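Local coordinates for protein carbohydrate binding module (Uncultured bacterium, PDB 2W3J) that probably binds uronic acid sugars, as a calcium-containing family 35 carbohydrate-binding module, at residues G29-E34 / A39-S44; K51-Q56 / N129-A134; T90-V95 / N120-R125. All coordinates share one frame; numbering follows the deposited sequence.

Overall arrangement
The three contacts run along a beta-sandwich module with no helix, and two of them frame its calcium ions, which lie 14.2 Å apart from one CA to the other. Contact 1 and contact 3, with centres about 12 Å apart, share the calcium held by both Gly29 and Asp122; they are stitched together by a probable hydrogen bond from Ile31 N to Ile121 O, 2.9 Å. Contact 2 lies across the chain's centre from contact 1, about 19 Å from it and 18 Å from contact 3, centre to centre. Probable backbone bonds still reach it: Ala134 N to Ser44 O, 3.1 Å, and Gln56 N to Arg125 O, 2.7 Å.

Contact 1. Residues G29-E34 / A39-S44; sequences GFIDTE and ASIVWS. With CA (calcium ion), chain B; CA (calcium ion), chain C.
Ile31 and Ile41 meet in the close-packed part of this contact, their side chains sliding past each other in opposite directions. The end methyl CD1 of Ile41 does the touching: it settles against the branch point of Ile31, 3.7 Å from Ile31 CB and equally near Ile31 CG2, with Ile31 CG1 only slightly farther. Ile41 reaches that far because its outer chain is extended (chi2 171°). Its other branch, CG2, stays with its own strand and covers one face of the Trp43 ring towards the rim. Phe11 touches both isoleucines, and Ile121 and Leu118 close in on Ile41, so the contact between the two isoleucines is itself apolar, although Ile31 also touches Glu6 and Asn14. A second small apolar step follows where Thr33 CB rests on the methyl CB of Ala39 at 3.8 Å.

From Thr33 outward the character changes. Its OG1 stands between the backbone N and the carbonyl carbon (chi1 53°), where it takes a hydrogen bond from Leu118 N and also pairs with a calcium-bound water at 2.9 Å. Another of the metal's waters accepts from Thr33 N. The carboxylate of Glu34 approaches Ala39 CB, but the residue is modelled in two conformers and that touch is doubtful. No hydrogen bond joins the two segments, whose touching parts run nearly antiparallel.

The calcium on this wet side takes only two protein atoms, Asp32 OD1 at 2.4 Å and Thr33 O at 2.5 Å; four waters complete its shell. At the opposite end of the segment Gly29 O binds the second calcium, together with Glu5, Glu6, Thr26 and Asp122. A calcium with four water ligands and two from the protein, backed by a packed beta-sandwich core, is consistent with the uronic acid-binding site of family 35 modules.

Contact 2. Residues K51-Q56 / N129-A134; sequences KTYTAQ and NGITPA
This is a small CH-pi contact inside the beta-sandwich, made between strands of its two different sheets: Tyr53 on strand 51-60 and Ile131 on the short strand 131-133. Ile131 CD1 sits over one face of the tyrosine ring, 4.1 Å from the centroid and 19° off the ring normal. It is displaced towards the rim, and its nearest ring atom is Tyr53 CE1 at 3.9 Å. The two side chains slide past one another in opposite directions, and CD1 is the isoleucine atom that makes the touch.

The polar end of the ring is held separately. One water donates both to Tyr53 OH, at 2.8 Å, and to Asn129 O, at 2.7 Å, tying the hydroxyl to the turn that leads into strand 131-133. Tyr53 OH in turn donates to Ser49 O, just ahead of its own strand. With one bond given and another received, the hydroxyl is fixed at the end of a ring whose face is already occupied. Replacing Tyr53 by an alanine would probably leave the bridging water without its hydroxyl partner and open a gap over Ile131 CD1.

Around the pair, Leu101 of strand 93-101 and Val126 of strand 120-126 touch both side chains. Ile131 also packs on Ala47 of strand 40-47, the neighbour with which strand 131-133 pairs antiparallel, and on Trp2 of strand 2-5.

Contact 3. Residues T90-V95 / N120-R125; sequences TQWQTV and NIDSIR. With CA (calcium ion), chain C.
Trp92 and Asp122 cross at about a right angle, the indole's six-membered ring coming up against the methylene of the aspartate. Trp92 CZ3 lies 3.6 Å from Asp122 CB, with CE3 slightly farther off, and the ring and carboxylate planes are turned 52° apart. The same CZ3 passes 3.9 Å from Asn120 O. What meets the indole is therefore the aliphatic part of Asp122, while the carboxylate is turned to other work.

That split follows from the side chain's torsion: CG lies anti to the backbone N (chi1 179°) and beside the carbonyl carbon, bringing Asp122 OD1 and Asp122 O round to the same calcium, each at 2.4 Å. Its remaining oxygen, OD2, forms a salt bridge with Arg58 NH1, so metal and arginine together fix the rotation of the carboxylate. The indole is steadied as well: NE1 donates to Ala23 O, and Phe30 packs with the ring edge-to-face.

Asn120, two residues earlier on the strand, has the nearest atom of its side chain about 4 Å from the other calcium. Asp122 and Ser123 both face Arg58 on the neighbouring strand, a classic beta bulge. Here the bulge carries a two-point calcium ligand, and with Glu5, Glu6, Thr26 and Gly29 it completes a protein-bound calcium site, probably the structural one, as in related beta-sandwich carbohydrate-binding modules.

Contact 1. Residues G29-E34 / A39-S44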
loop_
_atom_site.group_PDB
_atom_site.type_symbol
_atom_site.label_atom_id
_atom_site.label_comp_id
_atom_site.label_asym_id
_atom_site.label_seq_id
_atom_site.Cartn_x
_atom_site.Cartn_y
_atom_site.Cartn_z
ATOM N N GLY A 29 -12.493 -5.229 0.042
ATOM C CA GLY A 29 -11.725 -6.036 0.993
ATOM C C GLY A 29 -10.352 -5.455 1.171
ATOM O O GLY A 29 -10.188 -4.247 1.099
ATOM N N PHE A 30 -9.372 -6.312 1.386
ATOM C CA PHE A 30 -8.016 -5.827 1.630
ATOM C C PHE A 30 -7.080 -6.943 1.239
ATOM O O PHE A 30 -7.525 -8.078 0.985
ATOM C CB PHE A 30 -7.820 -5.515 3.127
ATOM C CG PHE A 30 -8.281 -6.614 4.054
ATOM C CD1 PHE A 30 -7.432 -7.669 4.397
ATOM C CD2 PHE A 30 -9.568 -6.586 4.592
ATOM C CE1 PHE A 30 -7.844 -8.705 5.257
ATOM C CE2 PHE A 30 -9.968 -7.615 5.489
ATOM C CZ PHE A 30 -9.104 -8.662 5.805
ATOM N N ILE A 31 -5.785 -6.622 1.173
ATOM C CA ILE A 31 -4.768 -7.630 0.878
ATOM C C ILE A 31 -4.275 -8.309 2.164
ATOM O O ILE A 31 -3.907 -7.653 3.111
ATOM C CB ILE A 31 -3.563 -7.005 0.162
ATOM C CG1 ILE A 31 -4.005 -6.348 -1.162
ATOM C CG2 ILE A 31 -2.466 -8.053 -0.069
ATOM C CD1 ILE A 31 -4.853 -7.224 -2.077
ATOM N N ASP A 32 -4.286 -9.631 2.170
ATOM C CA ASP A 32 -3.749 -10.391 3.308
ATOM C C ASP A 32 -2.598 -11.213 2.751
ATOM O O ASP A 32 -2.805 -12.219 2.067
ATOM C CB ASP A 32 -4.870 -11.282 3.878
ATOM C CG ASP A 32 -4.485 -12.009 5.138
ATOM O OD1 ASP A 32 -3.288 -12.223 5.380
ATOM O OD2 ASP A 32 -5.413 -12.410 5.885
ATOM N N THR A 33 -1.367 -10.743 2.950
ATOM C CA THR A 33 -0.249 -11.443 2.326
ATOM C C THR A 33 0.086 -12.706 3.098
ATOM O O THR A 33 -0.283 -12.841 4.275
ATOM C CB THR A 33 1.046 -10.585 2.372
ATOM O OG1 THR A 33 1.277 -10.181 3.719
ATOM C CG2 THR A 33 0.900 -9.322 1.538
ATOM N N GLU A 34 0.825 -13.605 2.445
ATOM C CA GLU A 34 1.421 -14.683 3.212
ATOM C C GLU A 34 2.464 -14.126 4.196
ATOM O O GLU A 34 2.904 -12.957 4.117
ATOM C CB GLU A 34 2.017 -15.749 2.288
ATOM C CG GLU A 34 3.423 -15.446 1.823
ATOM C CD GLU A 34 3.505 -14.279 0.832
ATOM O OE1 GLU A 34 4.640 -13.993 0.361
ATOM O OE2 GLU A 34 2.451 -13.656 0.516
ATOM N N ALA A 39 7.069 -10.379 0.839
ATOM C CA ALA A 39 5.669 -10.326 0.404
ATOM C C ALA A 39 5.379 -8.866 -0.024
ATOM O O ALA A 39 5.734 -7.930 0.685
ATOM C CB ALA A 39 4.739 -10.729 1.530
ATOM N N SER A 40 4.709 -8.721 -1.167
ATOM C CA SER A 40 4.547 -7.406 -1.792
ATOM C C SER A 40 3.178 -7.101 -2.355
ATOM O O SER A 40 2.372 -7.993 -2.627
ATOM C CB SER A 40 5.543 -7.253 -2.945
ATOM O OG SER A 40 5.275 -8.166 -3.996
ATOM N N ILE A 41 2.954 -5.806 -2.585
ATOM C CA ILE A 41 1.797 -5.325 -3.324
ATOM C C ILE A 41 2.359 -4.290 -4.297
ATOM O O ILE A 41 3.292 -3.545 -3.938
ATOM C CB ILE A 41 0.826 -4.623 -2.402
ATOM C CG1 ILE A 41 0.270 -5.603 -1.384
ATOM C CG2 ILE A 41 -0.323 -4.031 -3.252
ATOM C CD1 ILE A 41 -0.564 -4.882 -0.251
ATOM N N VAL A 42 1.817 -4.269 -5.515
ATOM C CA VAL A 42 2.282 -3.340 -6.558
ATOM C C VAL A 42 1.103 -2.574 -7.125
ATOM O O VAL A 42 0.062 -3.165 -7.447
ATOM C CB VAL A 42 2.948 -4.118 -7.716
ATOM C CG1 VAL A 42 3.392 -3.160 -8.828
ATOM C CG2 VAL A 42 4.165 -4.917 -7.177
ATOM N N TRP A 43 1.294 -1.263 -7.282
ATOM C CA TRP A 43 0.304 -0.372 -7.883
ATOM C C TRP A 43 0.944 0.392 -9.048
ATOM O O TRP A 43 2.190 0.460 -9.149
ATOM C CB TRP A 43 -0.133 0.673 -6.876
ATOM C CG TRP A 43 -0.869 0.146 -5.635
ATOM C CD1 TRP A 43 -2.219 -0.084 -5.516
ATOM C CD2 TRP A 43 -0.289 -0.143 -4.361
ATOM N NE1 TRP A 43 -2.508 -0.482 -4.212
ATOM C CE2 TRP A 43 -1.343 -0.520 -3.493
ATOM C CE3 TRP A 43 1.017 -0.076 -3.854
ATOM C CZ2 TRP A 43 -1.129 -0.853 -2.160
ATOM C CZ3 TRP A 43 1.231 -0.414 -2.513
ATOM C CH2 TRP A 43 0.159 -0.809 -1.687
ATOM N N SER A 44 0.098 0.959 -9.913
ATOM C CA SER A 44 0.595 1.766 -11.057
ATOM C C SER A 44 -0.260 3.025 -11.123
ATOM O O SER A 44 -1.494 2.942 -11.099
ATOM C CB SER A 44 0.437 0.980 -12.359
ATOM O OG SER A 44 0.930 1.705 -13.511
HETATM CA CA CA B . -1.174 -11.647 6.229
HETATM CA CA CA C . -9.834 -2.006 0.370
HETATM O O HOH W 1 -1.332 -9.318 5.583
HETATM O O HOH W 2 1.162 -11.095 6.489
HETATM O O HOH W 3 -1.024 -13.656 7.454
HETATM O O HOH W 4 -2.541 -10.721 8.158
#

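Contact 2. Residues K51-Q56 / N129-A134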
loop_
_atom_site.group_PDB
_atom_site.type_symbol
_atom_site.label_atom_id
_atom_site.label_comp_id
_atom_site.label_asym_id
_atom_site.label_seq_id
_atom_site.Cartn_x
_atom_site.Cartn_y
_atom_site.Cartn_z
ATOM N N LYS A 51 6.993 15.823 -8.806
ATOM C CA LYS A 51 7.258 16.421 -7.514
ATOM C C LYS A 51 7.043 15.385 -6.420
ATOM O O LYS A 51 6.806 14.227 -6.716
ATOM C CB LYS A 51 6.367 17.630 -7.247
ATOM C CG LYS A 51 4.904 17.418 -7.521
ATOM C CD LYS A 51 4.046 18.548 -6.905
ATOM N N THR A 52 7.127 15.817 -5.170
ATOM C CA THR A 52 6.845 14.923 -4.049
ATOM C C THR A 52 5.371 14.996 -3.709
ATOM O O THR A 52 4.793 16.101 -3.640
ATOM C CB THR A 52 7.697 15.279 -2.826
ATOM O OG1 THR A 52 9.068 15.048 -3.154
ATOM C CG2 THR A 52 7.324 14.430 -1.614
ATOM N N TYR A 53 4.765 13.817 -3.494
ATOM C CA TYR A 53 3.359 13.707 -3.103
ATOM C C TYR A 53 3.245 12.953 -1.795
ATOM O O TYR A 53 4.109 12.127 -1.483
ATOM C CB TYR A 53 2.589 12.943 -4.181
ATOM C CG TYR A 53 2.544 13.647 -5.530
ATOM C CD1 TYR A 53 1.458 14.453 -5.879
ATOM C CD2 TYR A 53 3.585 13.507 -6.453
ATOM C CE1 TYR A 53 1.411 15.090 -7.128
ATOM C CE2 TYR A 53 3.543 14.143 -7.706
ATOM C CZ TYR A 53 2.451 14.929 -8.023
ATOM O OH TYR A 53 2.403 15.560 -9.250
ATOM N N THR A 54 2.204 13.236 -1.012
ATOM C CA THR A 54 1.939 12.459 0.207
ATOM C C THR A 54 0.998 11.300 -0.125
ATOM O O THR A 54 -0.076 11.526 -0.696
ATOM C CB THR A 54 1.263 13.306 1.277
ATOM O OG1 THR A 54 2.082 14.453 1.528
ATOM C CG2 THR A 54 1.116 12.508 2.550
ATOM N N ALA A 55 1.418 10.075 0.219
ATOM C CA ALA A 55 0.563 8.882 0.099
ATOM C C ALA A 55 0.133 8.496 1.506
ATOM O O ALA A 55 0.850 8.722 2.487
ATOM C CB ALA A 55 1.312 7.727 -0.544
ATOM N N GLN A 56 -1.074 7.972 1.628
ATOM C CA GLN A 56 -1.495 7.441 2.902
ATOM C C GLN A 56 -1.937 5.991 2.730
ATOM O O GLN A 56 -2.789 5.691 1.903
ATOM C CB GLN A 56 -2.665 8.259 3.454
ATOM C CG GLN A 56 -3.148 7.718 4.813
ATOM C CD GLN A 56 -4.149 8.628 5.455
ATOM O OE1 GLN A 56 -3.788 9.588 6.162
ATOM N NE2 GLN A 56 -5.411 8.353 5.216
ATOM N N ASN A 129 -3.151 17.090 -7.045
ATOM C CA ASN A 129 -3.882 17.183 -8.282
ATOM C C ASN A 129 -3.205 16.342 -9.329
ATOM O O ASN A 129 -2.002 16.111 -9.263
ATOM C CB ASN A 129 -3.936 18.642 -8.779
ATOM C CG ASN A 129 -4.455 19.601 -7.719
ATOM O OD1 ASN A 129 -5.478 19.340 -7.065
ATOM N ND2 ASN A 129 -3.763 20.727 -7.548
ATOM N N GLY A 130 -3.972 15.906 -10.312
ATOM C CA GLY A 130 -3.404 15.262 -11.476
ATOM C C GLY A 130 -2.909 13.837 -11.252
ATOM O O GLY A 130 -2.063 13.348 -11.994
ATOM N N ILE A 131 -3.453 13.168 -10.245
ATOM C CA ILE A 131 -3.102 11.758 -9.997
ATOM C C ILE A 131 -4.253 10.884 -10.508
ATOM O O ILE A 131 -5.421 11.119 -10.141
ATOM C CB ILE A 131 -2.889 11.504 -8.489
ATOM C CG1 ILE A 131 -1.738 12.334 -7.933
ATOM C CG2 ILE A 131 -2.648 10.028 -8.237
ATOM C CD1 ILE A 131 -0.401 11.958 -8.495
ATOM N N THR A 132 -3.943 9.919 -11.370
ATOM C CA THR A 132 -4.922 8.935 -11.831
ATOM C C THR A 132 -4.278 7.552 -11.795
ATOM O O THR A 132 -3.070 7.453 -11.653
ATOM C CB THR A 132 -5.380 9.186 -13.287
ATOM O OG1 THR A 132 -4.239 9.266 -14.141
ATOM C CG2 THR A 132 -6.169 10.510 -13.385
ATOM N N PRO A 133 -5.081 6.496 -11.954
ATOM C CA PRO A 133 -4.526 5.160 -12.054
ATOM C C PRO A 133 -3.876 5.009 -13.421
ATOM O O PRO A 133 -4.198 5.764 -14.329
ATOM C CB PRO A 133 -5.754 4.233 -11.927
ATOM C CG PRO A 133 -6.947 5.110 -12.164
ATOM C CD PRO A 133 -6.553 6.515 -11.905
ATOM N N ALA A 134 -2.944 4.070 -13.543
ATOM C CA ALA A 134 -2.300 3.763 -14.826
ATOM C C ALA A 134 -2.383 2.274 -15.123
ATOM O O ALA A 134 -2.659 1.474 -14.213
ATOM C CB ALA A 134 -0.829 4.229 -14.808
HETATM O O HOH W 5 0.014 15.143 -10.704
#

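Contact 3. Residues T90-V95 / N120-R125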
loop_
_atom_site.group_PDB
_atom_site.type_symbol
_atom_site.label_atom_id
_atom_site.label_comp_id
_atom_site.label_asym_id
_atom_site.label_seq_id
_atom_site.Cartn_x
_atom_site.Cartn_y
_atom_site.Cartn_z
ATOM N N THR A 90 -10.347 -4.353 14.665
ATOM C CA THR A 90 -11.505 -3.513 14.308
ATOM C C THR A 90 -11.129 -2.043 14.092
ATOM O O THR A 90 -11.916 -1.257 13.539
ATOM C CB THR A 90 -12.649 -3.563 15.331
ATOM O OG1 THR A 90 -12.376 -2.663 16.431
ATOM C CG2 THR A 90 -12.855 -4.995 15.844
ATOM N N GLN A 91 -9.935 -1.687 14.531
ATOM C CA GLN A 91 -9.468 -0.316 14.409
ATOM C C GLN A 91 -8.385 -0.250 13.342
ATOM O O GLN A 91 -7.222 -0.638 13.557
ATOM C CB GLN A 91 -8.950 0.195 15.755
ATOM C CG GLN A 91 -8.307 1.572 15.688
ATOM C CD GLN A 91 -9.315 2.668 15.376
ATOM O OE1 GLN A 91 -10.175 2.979 16.196
ATOM N NE2 GLN A 91 -9.220 3.247 14.179
ATOM N N TRP A 92 -8.781 0.190 12.164
ATOM C CA TRP A 92 -7.850 0.313 11.063
ATOM C C TRP A 92 -6.932 1.504 11.361
ATOM O O TRP A 92 -7.305 2.411 12.128
ATOM C CB TRP A 92 -8.639 0.516 9.759
ATOM C CG TRP A 92 -9.388 -0.730 9.374
ATOM C CD1 TRP A 92 -10.575 -1.185 9.886
ATOM C CD2 TRP A 92 -8.946 -1.708 8.436
ATOM N NE1 TRP A 92 -10.922 -2.391 9.286
ATOM C CE2 TRP A 92 -9.935 -2.731 8.395
ATOM C CE3 TRP A 92 -7.826 -1.809 7.598
ATOM C CZ2 TRP A 92 -9.819 -3.846 7.562
ATOM C CZ3 TRP A 92 -7.708 -2.934 6.784
ATOM C CH2 TRP A 92 -8.712 -3.916 6.755
ATOM N N GLN A 93 -5.739 1.497 10.762
ATOM C CA GLN A 93 -4.716 2.511 11.066
ATOM C C GLN A 93 -4.302 3.154 9.764
ATOM O O GLN A 93 -4.573 2.624 8.687
ATOM C CB GLN A 93 -3.497 1.845 11.705
ATOM C CG GLN A 93 -3.829 1.080 13.016
ATOM C CD GLN A 93 -2.597 0.412 13.598
ATOM O OE1 GLN A 93 -2.523 -0.821 13.729
ATOM N NE2 GLN A 93 -1.616 1.233 13.976
ATOM N N THR A 94 -3.646 4.305 9.845
ATOM C CA THR A 94 -3.149 4.937 8.629
ATOM C C THR A 94 -1.704 5.372 8.862
ATOM O O THR A 94 -1.310 5.640 10.000
ATOM C CB THR A 94 -3.990 6.160 8.224
ATOM O OG1 THR A 94 -4.092 7.066 9.331
ATOM C CG2 THR A 94 -5.398 5.736 7.795
ATOM N N VAL A 95 -0.906 5.375 7.797
ATOM C CA VAL A 95 0.445 5.909 7.888
ATOM C C VAL A 95 0.672 6.744 6.645
ATOM O O VAL A 95 0.282 6.349 5.550
ATOM C CB VAL A 95 1.514 4.803 8.030
ATOM C CG1 VAL A 95 1.456 3.766 6.898
ATOM C CG2 VAL A 95 2.944 5.427 8.137
ATOM N N ASN A 120 -2.427 -6.066 6.923
ATOM C CA ASN A 120 -3.507 -6.192 5.940
ATOM C C ASN A 120 -3.680 -4.818 5.321
ATOM O O ASN A 120 -3.948 -3.861 6.023
ATOM C CB ASN A 120 -4.804 -6.628 6.634
ATOM C CG ASN A 120 -4.723 -8.052 7.137
ATOM O OD1 ASN A 120 -3.914 -8.856 6.646
ATOM N ND2 ASN A 120 -5.618 -8.405 8.070
ATOM N N ILE A 121 -3.549 -4.731 4.002
ATOM C CA ILE A 121 -3.531 -3.391 3.358
ATOM C C ILE A 121 -4.873 -3.106 2.687
ATOM O O ILE A 121 -5.273 -3.817 1.755
ATOM C CB ILE A 121 -2.427 -3.288 2.319
ATOM C CG1 ILE A 121 -1.058 -3.657 2.945
ATOM C CG2 ILE A 121 -2.432 -1.835 1.696
ATOM C CD1 ILE A 121 -0.698 -2.759 4.144
ATOM N N ASP A 122 -5.584 -2.114 3.213
ATOM C CA ASP A 122 -6.931 -1.770 2.717
ATOM C C ASP A 122 -6.828 -0.963 1.414
ATOM O O ASP A 122 -7.557 -1.198 0.449
ATOM C CB ASP A 122 -7.645 -0.937 3.781
ATOM C CG ASP A 122 -9.022 -0.513 3.343
ATOM O OD1 ASP A 122 -9.688 -1.329 2.648
ATOM O OD2 ASP A 122 -9.413 0.608 3.719
ATOM N N SER A 123 -5.935 0.008 1.412
ATOM C CA SER A 123 -5.856 0.921 0.271
ATOM C C SER A 123 -4.611 1.779 0.391
ATOM O O SER A 123 -3.990 1.882 1.459
ATOM C CB SER A 123 -7.083 1.859 0.300
ATOM O OG SER A 123 -7.119 2.616 1.536
ATOM N N ILE A 124 -4.257 2.413 -0.715
ATOM C CA ILE A 124 -3.301 3.506 -0.677
ATOM C C ILE A 124 -3.951 4.725 -1.359
ATOM O O ILE A 124 -4.613 4.578 -2.376
ATOM C CB ILE A 124 -1.910 3.142 -1.273
ATOM C CG1 ILE A 124 -0.926 4.277 -1.005
ATOM C CG2 ILE A 124 -1.923 2.791 -2.777
ATOM C CD1 ILE A 124 0.477 3.892 -1.434
ATOM N N ARG A 125 -3.807 5.881 -0.715
ATOM C CA ARG A 125 -4.382 7.139 -1.204
ATOM C C ARG A 125 -3.226 8.074 -1.528
ATOM O O ARG A 125 -2.403 8.352 -0.660
ATOM C CB ARG A 125 -5.240 7.766 -0.103
ATOM C CG ARG A 125 -6.013 9.043 -0.517
ATOM C CD ARG A 125 -6.632 9.701 0.694
ATOM N NE ARG A 125 -7.554 8.829 1.414
ATOM C CZ ARG A 125 -8.848 8.726 1.129
ATOM N NH1 ARG A 125 -9.364 9.425 0.125
ATOM N NH2 ARG A 125 -9.624 7.915 1.837
HETATM CA CA CA C . -9.834 -2.006 0.370
#